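Local atomic coordinates of phosphate transporter (Thermotoga maritima MSB8, PDB entry 6L85), a protein that probably imports inorganic phosphate across the cell membrane by coupling its uptake to sodium ions, as a bacterial relative of the human SLC20 carriers. Residues Ser58-Thr63 / Asp258-Ala263; Pro265-Met270 / Val282-Leu287. One frame throughout, in Å; residues are numbered along the deposited sequence.

Interaction 1: residues Ser58-Thr63 / Asp258-Ala263; sequences SHVSQT and DVANAA. With NA (sodium ion), chain R.
The methyl of Ala-260 sits directly against the backbone of helix 58-66: its CB lies 3.3 Å from Ser-61 N, and the CA atoms of Ser-61 and Ala-260 are only 4.1 Å apart. So short a separation is a close helix-helix approach between small residues, with backbone against backbone. Ser-61 and Ala-260 bury the most surface. The Ser-61 hydroxyl stands over the alanine, OG 3.4 Å from Ala-260 CA, and the methyl of Ala-263, one turn on, comes beside the same oxygen. With OG anti to the carbonyl carbon (chi1 -59°), the hydroxyl folds back along the backbone and hydrogen-bonds to Gly-57 O, just before the helix, so its polar need is met locally while an apolar surface lies against it. Val-60 closes the other flank: CG1, anti to the backbone N at 179°, reaches Ala-260 CB at 3.6 Å.

The far side of segment 258-263 faces a sodium site. Asp-258 OD1 coordinates the sodium ion at 2.3 Å. A water also on the metal donates to Asn-261 OD1 at 2.7 Å; Thr-107, Asn-257 and Ile-344 supply the remaining protein ligands. Asn-261 thus acts in the second shell, its ND2 held by the hydroxyls of Thr-106 and Thr-107. Segment 258-263 turns Ala-260 and Ala-263 to helix 58-66, and Asp-258 and Asn-261 to the ion. Leu-289 of helix 286-302 packs on Ser-61, Val-259 and Ala-263, while helices 2-32 and 106-121 cover the Asn-261 side.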
loop_
_atom_site.group_PDB
_atom_site.type_symbol
_atom_site.label_atom_id
_atom_site.label_comp_id
_atom_site.label_asym_id
_atom_site.label_seq_id
_atom_site.Cartn_x
_atom_site.Cartn_y
_atom_site.Cartn_z
ATOM N N SER B 58 9.499 -13.336 1.541
ATOM C CA SER B 58 10.846 -13.900 1.647
ATOM C C SER B 58 10.970 -14.899 2.803
ATOM O O SER B 58 11.802 -15.813 2.745
ATOM C CB SER B 58 11.891 -12.783 1.795
ATOM O OG SER B 58 11.691 -12.070 3.011
ATOM N N HIS B 59 10.136 -14.755 3.834
ATOM C CA HIS B 59 10.296 -15.529 5.063
ATOM C C HIS B 59 10.008 -17.013 4.854
ATOM O O HIS B 59 10.794 -17.868 5.275
ATOM C CB HIS B 59 9.410 -14.928 6.145
ATOM C CG HIS B 59 9.579 -13.447 6.271
ATOM N ND1 HIS B 59 10.723 -12.875 6.795
ATOM C CD2 HIS B 59 8.783 -12.418 5.885
ATOM C CE1 HIS B 59 10.611 -11.557 6.755
ATOM N NE2 HIS B 59 9.441 -11.254 6.214
ATOM N N VAL B 60 8.913 -17.346 4.172
ATOM C CA VAL B 60 8.671 -18.750 3.864
ATOM C C VAL B 60 9.597 -19.237 2.746
ATOM O O VAL B 60 9.930 -20.435 2.685
ATOM C CB VAL B 60 7.180 -18.965 3.518
ATOM C CG1 VAL B 60 6.921 -20.440 3.157
ATOM C CG2 VAL B 60 6.305 -18.522 4.679
ATOM N N SER B 61 10.004 -18.341 1.834
ATOM C CA SER B 61 10.971 -18.710 0.793
ATOM C C SER B 61 12.265 -19.261 1.399
ATOM O O SER B 61 12.875 -20.194 0.850
ATOM C CB SER B 61 11.268 -17.503 -0.110
ATOM O OG SER B 61 10.086 -17.014 -0.731
ATOM N N GLN B 62 12.700 -18.700 2.536
ATOM C CA GLN B 62 13.878 -19.241 3.218
ATOM C C GLN B 62 13.659 -20.686 3.672
ATOM O O GLN B 62 14.564 -21.529 3.564
ATOM C CB GLN B 62 14.237 -18.367 4.414
ATOM C CG GLN B 62 14.842 -17.034 4.037
ATOM C CD GLN B 62 14.602 -16.013 5.111
ATOM O OE1 GLN B 62 14.486 -16.370 6.294
ATOM N NE2 GLN B 62 14.494 -14.731 4.720
ATOM N N THR B 63 12.460 -20.996 4.179
ATOM C CA THR B 63 12.186 -22.358 4.634
ATOM C C THR B 63 12.164 -23.329 3.466
ATOM O O THR B 63 12.704 -24.433 3.554
ATOM C CB THR B 63 10.870 -22.404 5.394
ATOM O OG1 THR B 63 10.924 -21.456 6.463
ATOM C CG2 THR B 63 10.621 -23.817 5.966
ATOM N N ASP B 258 2.656 -18.176 -0.176
ATOM C CA ASP B 258 2.828 -19.095 -1.285
ATOM C C ASP B 258 3.806 -18.628 -2.361
ATOM O O ASP B 258 4.157 -19.453 -3.215
ATOM C CB ASP B 258 1.482 -19.375 -1.958
ATOM C CG ASP B 258 0.660 -20.443 -1.234
ATOM O OD1 ASP B 258 0.842 -20.674 -0.029
ATOM O OD2 ASP B 258 -0.215 -21.019 -1.889
ATOM N N VAL B 259 4.237 -17.353 -2.385
ATOM C CA VAL B 259 5.228 -17.035 -3.417
ATOM C C VAL B 259 6.451 -17.925 -3.236
ATOM O O VAL B 259 7.072 -18.327 -4.219
ATOM C CB VAL B 259 5.598 -15.529 -3.451
ATOM C CG1 VAL B 259 6.436 -15.106 -2.224
ATOM C CG2 VAL B 259 6.344 -15.189 -4.783
ATOM N N ALA B 260 6.751 -18.312 -1.995
ATOM C CA ALA B 260 7.811 -19.279 -1.702
ATOM C C ALA B 260 7.744 -20.541 -2.556
ATOM O O ALA B 260 8.793 -21.084 -2.910
ATOM C CB ALA B 260 7.777 -19.682 -0.224
ATOM N N ASN B 261 6.547 -21.022 -2.909
ATOM C CA ASN B 261 6.498 -22.295 -3.630
ATOM C C ASN B 261 7.130 -22.205 -5.010
ATOM O O ASN B 261 7.513 -23.241 -5.585
ATOM C CB ASN B 261 5.066 -22.813 -3.746
ATOM C CG ASN B 261 4.369 -22.895 -2.407
ATOM O OD1 ASN B 261 5.018 -22.952 -1.340
ATOM N ND2 ASN B 261 3.054 -22.929 -2.442
ATOM N N ALA B 262 7.252 -20.996 -5.552
ATOM C CA ALA B 262 8.005 -20.778 -6.781
ATOM C C ALA B 262 9.325 -20.063 -6.544
ATOM O O ALA B 262 10.316 -20.380 -7.208
ATOM C CB ALA B 262 7.168 -19.987 -7.789
ATOM N N ALA B 263 9.372 -19.141 -5.578
ATOM C CA ALA B 263 10.549 -18.304 -5.371
ATOM C C ALA B 263 11.655 -19.026 -4.603
ATOM O O ALA B 263 12.837 -18.706 -4.807
ATOM C CB ALA B 263 10.161 -17.006 -4.649
HETATM NA NA NA R . 1.945 -22.004 1.448
HETATM O O HOH W 1 4.177 -21.988 1.036
#

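Interaction 2: residues Pro265-Met270 / Val282-Leu287; sequences PVAAVM and VEIPFL. With LMT (dodecyl-beta-D-maltoside), chain O.
Met-270 lays its terminal methyl against the ring of Pro-285, Met-270 CE lying 3.6 Å from Pro-285 CB. The arrangement is a helix-loop-helix connection in which the extended loop segment Val-282 to Pro-285 crosses the side of helix 260-275 before helix 286-302 begins. Pro-285 occupies the N-cap position of that second helix, so the ring that meets the methionine also marks where the loop ends.

Met-270 and Pro-285 bury the most surface, together with Ala-267. The two larger side chains run antiparallel, each overlapping the flank of the other. A bend at chi3 (63°) turns CE out of the line of the otherwise extended methionine chain and onto the ring, so that the methyl, rather than the sulfur, comes nearest the proline. The same methyl also approaches Leu-287, Met-270 CE being 4.1 Å from Leu-287 CB, at the start of helix 286-302.

One turn back, Ala-267 carries the second patch. Its CB lies 3.8 Å from Pro-285 CD and is equally close to Ile-284 CD1, so a single methyl touches both the proline ring and the end of the isoleucine, which lie on the same side of it. The small alanine side chain lets the CA atoms of Ala-267 and Ile-284 come to 6.0 Å. Every contact between the two segments is between apolar side chains.

Beyond the two segments, Leu-287 packs on Leu-204 of the second subunit, and Phe-286, turned away from Ala-267 and Met-270, meets Glu-201 of that subunit. A bound dodecyl maltoside detergent also reaches this ring: its C1 lies at the ring edge, in the ring plane, 3.4 Å from Phe-286 CZ.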
loop_
_atom_site.group_PDB
_atom_site.type_symbol
_atom_site.label_atom_id
_atom_site.label_comp_id
_atom_site.label_asym_id
_atom_site.label_seq_id
_atom_site.Cartn_x
_atom_site.Cartn_y
_atom_site.Cartn_z
ATOM N N PRO B 265 12.558 -22.381 -4.789
ATOM C CA PRO B 265 13.393 -23.157 -5.729
ATOM C C PRO B 265 14.210 -22.280 -6.654
ATOM O O PRO B 265 15.407 -22.549 -6.869
ATOM C CB PRO B 265 12.363 -24.018 -6.484
ATOM C CG PRO B 265 11.223 -24.182 -5.492
ATOM C CD PRO B 265 11.143 -22.813 -4.827
ATOM N N VAL B 266 13.603 -21.204 -7.178
ATOM C CA VAL B 266 14.340 -20.290 -8.051
ATOM C C VAL B 266 15.493 -19.642 -7.289
ATOM O O VAL B 266 16.603 -19.516 -7.813
ATOM C CB VAL B 266 13.399 -19.226 -8.660
ATOM C CG1 VAL B 266 14.222 -18.142 -9.418
ATOM C CG2 VAL B 266 12.374 -19.860 -9.579
ATOM N N ALA B 267 15.233 -19.175 -6.064
ATOM C CA ALA B 267 16.303 -18.592 -5.254
ATOM C C ALA B 267 17.442 -19.585 -5.032
ATOM O O ALA B 267 18.617 -19.204 -5.033
ATOM C CB ALA B 267 15.768 -18.134 -3.895
ATOM N N ALA B 268 17.117 -20.857 -4.809
ATOM C CA ALA B 268 18.183 -21.827 -4.595
ATOM C C ALA B 268 19.056 -21.930 -5.840
ATOM O O ALA B 268 20.295 -21.985 -5.745
ATOM C CB ALA B 268 17.602 -23.189 -4.197
ATOM N N VAL B 269 18.426 -21.921 -7.018
ATOM C CA VAL B 269 19.213 -21.956 -8.258
ATOM C C VAL B 269 20.072 -20.698 -8.404
ATOM O O VAL B 269 21.260 -20.773 -8.759
ATOM C CB VAL B 269 18.297 -22.149 -9.475
ATOM C CG1 VAL B 269 19.104 -22.074 -10.744
ATOM C CG2 VAL B 269 17.548 -23.495 -9.368
ATOM N N MET B 270 19.486 -19.522 -8.138
ATOM C CA MET B 270 20.248 -18.276 -8.215
ATOM C C MET B 270 21.409 -18.265 -7.222
ATOM O O MET B 270 22.504 -17.800 -7.543
ATOM C CB MET B 270 19.331 -17.077 -7.968
ATOM C CG MET B 270 18.233 -16.927 -9.038
ATOM S SD MET B 270 17.108 -15.574 -8.661
ATOM C CE MET B 270 18.295 -14.218 -8.730
ATOM N N VAL B 282 20.432 -17.363 4.563
ATOM C CA VAL B 282 20.005 -17.212 3.175
ATOM C C VAL B 282 19.324 -15.862 2.984
ATOM O O VAL B 282 18.436 -15.486 3.756
ATOM C CB VAL B 282 19.059 -18.358 2.775
ATOM C CG1 VAL B 282 18.466 -18.125 1.383
ATOM C CG2 VAL B 282 19.783 -19.687 2.833
ATOM N N GLU B 283 19.730 -15.130 1.953
ATOM C CA GLU B 283 19.032 -13.919 1.534
ATOM C C GLU B 283 18.319 -14.216 0.219
ATOM O O GLU B 283 18.966 -14.590 -0.769
ATOM C CB GLU B 283 20.001 -12.747 1.382
ATOM C CG GLU B 283 21.125 -12.742 2.406
ATOM C CD GLU B 283 22.402 -12.097 1.874
ATOM O OE1 GLU B 283 22.738 -12.312 0.680
ATOM O OE2 GLU B 283 23.071 -11.378 2.653
ATOM N N ILE B 284 16.996 -14.086 0.216
ATOM C CA ILE B 284 16.215 -14.373 -0.988
ATOM C C ILE B 284 16.364 -13.224 -1.979
ATOM O O ILE B 284 15.978 -12.086 -1.666
ATOM C CB ILE B 284 14.735 -14.620 -0.659
ATOM C CG1 ILE B 284 14.594 -15.797 0.316
ATOM C CG2 ILE B 284 13.949 -14.896 -1.952
ATOM C CD1 ILE B 284 14.907 -17.141 -0.329
ATOM N N PRO B 285 16.908 -13.470 -3.173
ATOM C CA PRO B 285 17.049 -12.388 -4.166
ATOM C C PRO B 285 15.686 -11.853 -4.585
ATOM O O PRO B 285 14.777 -12.614 -4.946
ATOM C CB PRO B 285 17.777 -13.067 -5.338
ATOM C CG PRO B 285 18.366 -14.344 -4.766
ATOM C CD PRO B 285 17.404 -14.762 -3.679
ATOM N N PHE B 286 15.549 -10.527 -4.524
ATOM C CA PHE B 286 14.262 -9.907 -4.810
ATOM C C PHE B 286 13.757 -10.278 -6.192
ATOM O O PHE B 286 12.547 -10.363 -6.405
ATOM C CB PHE B 286 14.359 -8.389 -4.650
ATOM C CG PHE B 286 13.660 -7.894 -3.421
ATOM C CD1 PHE B 286 12.306 -8.148 -3.244
ATOM C CD2 PHE B 286 14.350 -7.236 -2.422
ATOM C CE1 PHE B 286 11.640 -7.729 -2.104
ATOM C CE2 PHE B 286 13.694 -6.815 -1.276
ATOM C CZ PHE B 286 12.333 -7.067 -1.121
ATOM N N LEU B 287 14.665 -10.510 -7.134
ATOM C CA LEU B 287 14.257 -10.987 -8.449
ATOM C C LEU B 287 13.388 -12.241 -8.347
ATOM O O LEU B 287 12.372 -12.353 -9.045
ATOM C CB LEU B 287 15.505 -11.245 -9.299
ATOM C CG LEU B 287 15.401 -11.147 -10.819
ATOM C CD1 LEU B 287 14.367 -10.097 -11.206
ATOM C CD2 LEU B 287 16.760 -10.799 -11.425
HETATM C "C1'" LMT O . 13.925 -4.901 3.176
HETATM C "C2'" LMT O . 14.826 -6.066 2.828
HETATM C "C3'" LMT O . 15.948 -6.347 3.818
HETATM C "C4'" LMT O . 16.447 -5.102 4.514
HETATM C "C5'" LMT O . 15.260 -4.229 4.911
HETATM C "C6'" LMT O . 15.719 -3.055 5.749
HETATM O "O1'" LMT O . 13.313 -4.460 1.956
HETATM O "O2'" LMT O . 14.054 -7.247 2.741
HETATM O "O3'" LMT O . 16.995 -6.940 3.085
HETATM O "O5'" LMT O . 14.601 -3.796 3.726
HETATM O "O6'" LMT O . 16.571 -3.519 6.796
HETATM C C1 LMT O . 12.081 -5.115 1.596
HETATM C C2 LMT O . 11.459 -4.295 0.439
HETATM C C3 LMT O . 9.968 -4.043 0.771
HETATM C C4 LMT O . 9.285 -3.715 -0.563
HETATM C C5 LMT O . 7.913 -3.094 -0.246
HETATM C C6 LMT O . 7.569 -2.169 -1.424
HETATM C C7 LMT O . 6.033 -1.999 -1.448
HETATM C C8 LMT O . 5.647 -0.866 -0.459
HETATM C C9 LMT O . 4.119 -0.954 -0.208
HETATM C C10 LMT O . 3.370 -0.039 -1.214
HETATM C C11 LMT O . 1.949 0.198 -0.685
HETATM C C12 LMT O . 1.065 0.776 -1.794
#

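In the fold
Both contacts use helix 260-275, which first meets helix 58-66 in interaction 1 and then, farther along, the loop and start of helix 286-302 in interaction 2. Their centres are about 9 Å apart, and Ile-284 joins them, its CD1 lying 3.7 Å from Ser-61 CB. Interaction 1 is wholly buried, its centre about 11 Å from that of the chain. Interaction 2 lies about 20 Å out, at the surface, with the second subunit and detergent as neighbours. Both are apolar: interaction 1 packs alanine methyls on a helix backbone with a sodium site behind, whereas interaction 2 packs methionine and proline with an alanine methyl.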